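Local coordinates for glycosyl hydrolase family 2, TIM barrel domain protein (Faecalibacterium prausnitzii A2-165, PDB 6ED2), which probably hydrolyses beta-glucuronides, removing the terminal glucuronic acid, as a family 2 glycosyl hydrolase of a human gut bacterium, at residues A[415-420]-A[454-459]. Numbering follows the deposited sequence.
Sequences NHKAAL and KPLFEL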
ATOM      1  N   ASN A 415     -42.433   9.172  11.808  1.00 28.27           N
ATOM      2  CA  ASN A 415     -41.083   9.047  12.358  1.00 32.68           C
ATOM      3  C   ASN A 415     -40.183  10.178  11.880  1.00 30.78           C
ATOM      4  O   ASN A 415     -39.338  10.670  12.638  1.00 33.26           O
ATOM      5  CB  ASN A 415     -40.493   7.683  11.990  1.00 30.87           C
ATOM      6  CG  ASN A 415     -41.204   6.538  12.702  1.00 36.06           C
ATOM      7  OD1 ASN A 415     -41.804   6.738  13.753  1.00 41.20           O
ATOM      8  ND2 ASN A 415     -41.161   5.344  12.120  1.00 35.69           N
ATOM      9  N   HIS A 416     -40.362  10.618  10.633  1.00 28.72           N
ATOM     10  CA  HIS A 416     -39.560  11.721  10.113  1.00 29.38           C
ATOM     11  C   HIS A 416     -39.852  13.013  10.869  1.00 29.10           C
ATOM     12  O   HIS A 416     -38.933  13.757  11.232  1.00 25.69           O
ATOM     13  CB  HIS A 416     -39.832  11.864   8.615  1.00 29.95           C
ATOM     14  CG  HIS A 416     -38.821  12.677   7.873  1.00 27.76           C
ATOM     15  ND1 HIS A 416     -38.649  12.570   6.507  1.00 26.62           N
ATOM     16  CD2 HIS A 416     -37.953  13.633   8.288  1.00 29.33           C
ATOM     17  CE1 HIS A 416     -37.721  13.427   6.114  1.00 27.45           C
ATOM     18  NE2 HIS A 416     -37.278  14.081   7.175  1.00 27.91           N
ATOM     19  N   LYS A 417     -41.130  13.277  11.148  1.00 30.91           N
ATOM     20  CA  LYS A 417     -41.492  14.467  11.910  1.00 30.21           C
ATOM     21  C   LYS A 417     -40.897  14.431  13.315  1.00 29.36           C
ATOM     22  O   LYS A 417     -40.411  15.451  13.817  1.00 31.41           O
ATOM     23  CB  LYS A 417     -43.013  14.591  11.978  1.00 31.85           C
ATOM     24  CG  LYS A 417     -43.644  15.149  10.720  1.00 32.91           C
ATOM     25  CD  LYS A 417     -45.162  15.000  10.769  1.00 36.05           C
ATOM     26  CE  LYS A 417     -45.837  15.954   9.784  1.00 42.28           C
ATOM     27  NZ  LYS A 417     -47.321  15.754   9.705  1.00 43.36           N
ATOM     28  N   ALA A 418     -40.938  13.267  13.964  1.00 26.27           N
ATOM     29  CA  ALA A 418     -40.386  13.128  15.312  1.00 32.27           C
ATOM     30  C   ALA A 418     -38.883  13.377  15.328  1.00 31.88           C
ATOM     31  O   ALA A 418     -38.373  14.144  16.153  1.00 28.66           O
ATOM     32  CB  ALA A 418     -40.696  11.731  15.850  1.00 27.68           C
ATOM     33  N   ALA A 419     -38.155  12.728  14.412  1.00 26.69           N
ATOM     34  CA  ALA A 419     -36.721  12.954  14.293  1.00 26.98           C
ATOM     35  C   ALA A 419     -36.412  14.422  14.043  1.00 28.04           C
ATOM     36  O   ALA A 419     -35.510  14.994  14.673  1.00 24.44           O
ATOM     37  CB  ALA A 419     -36.156  12.078  13.170  1.00 26.94           C
ATOM     38  N   LEU A 420     -37.160  15.055  13.133  1.00 28.03           N
ATOM     39  CA  LEU A 420     -36.942  16.467  12.840  1.00 23.69           C
ATOM     40  C   LEU A 420     -37.197  17.325  14.068  1.00 25.76           C
ATOM     41  O   LEU A 420     -36.458  18.279  14.345  1.00 25.66           O
ATOM     42  CB  LEU A 420     -37.860  16.904  11.688  1.00 26.46           C
ATOM     43  CG  LEU A 420     -37.799  18.369  11.269  1.00 30.67           C
ATOM     44  CD1 LEU A 420     -36.350  18.798  10.972  1.00 26.58           C
ATOM     45  CD2 LEU A 420     -38.734  18.665  10.060  1.00 29.54           C
ATOM     46  N   LYS A 454     -44.206  18.943   1.857  1.00 32.17           N
ATOM     47  CA  LYS A 454     -44.835  20.185   2.311  1.00 33.04           C
ATOM     48  C   LYS A 454     -44.956  20.239   3.827  1.00 27.68           C
ATOM     49  O   LYS A 454     -44.457  21.204   4.429  1.00 33.89           O
ATOM     50  CB  LYS A 454     -46.202  20.373   1.633  1.00 31.78           C
ATOM     51  CG  LYS A 454     -46.945  21.656   2.046  1.00 32.11           C
ATOM     52  CD  LYS A 454     -48.231  21.810   1.208  1.00 37.95           C
ATOM     53  CE  LYS A 454     -49.040  23.047   1.590  1.00 33.99           C
ATOM     54  NZ  LYS A 454     -50.242  22.574   2.338  1.00 46.40           N
ATOM     55  N   PRO A 455     -45.550  19.254   4.506  1.00 29.64           N
ATOM     56  CA  PRO A 455     -45.600  19.340   5.975  1.00 32.23           C
ATOM     57  C   PRO A 455     -44.230  19.286   6.632  1.00 30.07           C
ATOM     58  O   PRO A 455     -44.055  19.891   7.693  1.00 28.65           O
ATOM     59  CB  PRO A 455     -46.467  18.136   6.368  1.00 27.02           C
ATOM     60  CG  PRO A 455     -46.284  17.168   5.244  1.00 35.09           C
ATOM     61  CD  PRO A 455     -46.187  18.013   4.014  1.00 28.46           C
ATOM     62  N   LEU A 456     -43.238  18.619   6.023  1.00 30.42           N
ATOM     63  CA  LEU A 456     -41.914  18.555   6.643  1.00 30.01           C
ATOM     64  C   LEU A 456     -41.244  19.913   6.653  1.00 28.93           C
ATOM     65  O   LEU A 456     -40.692  20.342   7.673  1.00 30.25           O
ATOM     66  CB  LEU A 456     -41.025  17.565   5.913  1.00 30.25           C
ATOM     67  CG  LEU A 456     -41.079  16.153   6.461  1.00 39.21           C
ATOM     68  CD1 LEU A 456     -40.271  15.294   5.533  1.00 41.30           C
ATOM     69  CD2 LEU A 456     -40.555  16.079   7.884  1.00 34.18           C
ATOM     70  N   PHE A 457     -41.259  20.600   5.514  1.00 31.31           N
ATOM     71  CA  PHE A 457     -40.636  21.913   5.460  1.00 28.73           C
ATOM     72  C   PHE A 457     -41.410  22.922   6.290  1.00 28.84           C
ATOM     73  O   PHE A 457     -40.820  23.866   6.816  1.00 30.24           O
ATOM     74  CB  PHE A 457     -40.506  22.362   4.003  1.00 28.18           C
ATOM     75  CG  PHE A 457     -39.351  21.717   3.288  1.00 27.76           C
ATOM     76  CD1 PHE A 457     -38.150  22.391   3.139  1.00 25.52           C
ATOM     77  CD2 PHE A 457     -39.463  20.423   2.804  1.00 24.14           C
ATOM     78  CE1 PHE A 457     -37.076  21.798   2.494  1.00 24.80           C
ATOM     79  CE2 PHE A 457     -38.400  19.811   2.174  1.00 29.93           C
ATOM     80  CZ  PHE A 457     -37.192  20.510   2.018  1.00 28.59           C
ATOM     81  N   GLU A 458     -42.725  22.738   6.431  1.00 30.08           N
ATOM     82  CA  GLU A 458     -43.484  23.632   7.302  1.00 34.26           C
ATOM     83  C   GLU A 458     -43.102  23.414   8.763  1.00 29.14           C
ATOM     84  O   GLU A 458     -42.882  24.378   9.510  1.00 30.09           O
ATOM     85  CB  GLU A 458     -44.990  23.427   7.084  1.00 29.28           C
ATOM     86  CG  GLU A 458     -45.614  24.416   6.078  1.00 48.91           C
ATOM     87  CD  GLU A 458     -46.898  23.896   5.360  1.00 54.93           C
ATOM     88  OE1 GLU A 458     -47.221  24.441   4.273  1.00 55.47           O
ATOM     89  OE2 GLU A 458     -47.592  22.969   5.867  1.00 47.71           O
ATOM     90  N   LEU A 459     -43.006  22.149   9.181  1.00 28.16           N
ATOM     91  CA  LEU A 459     -42.563  21.834  10.540  1.00 30.08           C
ATOM     92  C   LEU A 459     -41.196  22.449  10.845  1.00 31.20           C
ATOM     93  O   LEU A 459     -40.998  23.051  11.907  1.00 30.72           O
ATOM     94  CB  LEU A 459     -42.535  20.320  10.728  1.00 27.85           C
ATOM     95  CG  LEU A 459     -42.258  19.810  12.144  1.00 37.17           C
ATOM     96  CD1 LEU A 459     -43.285  20.376  13.150  1.00 30.97           C
ATOM     97  CD2 LEU A 459     -42.232  18.279  12.151  1.00 28.17           C
TER
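His416 swings its ring out beside its own carbonyl carbon (chi1 -164°), toward helix 454-459, where Leu456 meets it face on. Leu456 CD1 lies 3.4 Å from the ring centroid, 21° off the normal, a CH-pi contact displaced toward the ND1-CE1 rim; the other methyl, CD2, sits 3.6 Å from His416 CD2, so both methyls lie over the same face, one above each end of the imidazole. Leu420 takes the same first torsion one turn on and sets CD2 against the two leucines, 3.8 Å from Leu456 CD2 and 4.1 Å from Leu459 CD2. That same Leu420 methyl rests 3.5 Å from Leu456 O. The two segments belong to consecutive helices, 409-427 and 449-463, of the TIM barrel domain; strand 433-440 of the parallel barrel lies between them in the chain, so the contact joins the outer helices of successive beta-alpha units. Their segment axes run nearly parallel, 10.5 Å apart and crossing at -15°. Toward the barrel, the His416 ring also touches Leu439, while ND1 bonds to Tyr452 OH and NE2 more weakly to Leu438 O. Were His416 an alanine, Leu456 CD1 would probably lose its aromatic platform and the Tyr452 hydroxyl its imidazole partner. On the outer flank, the extended Lys417 chain lies across the second helix by its methylenes: CG packs 3.7 Å from Leu459 CD2, and CE comes to 4.1 Å from Pro455 CB, the lysine and the proline ring crossing at about a right angle.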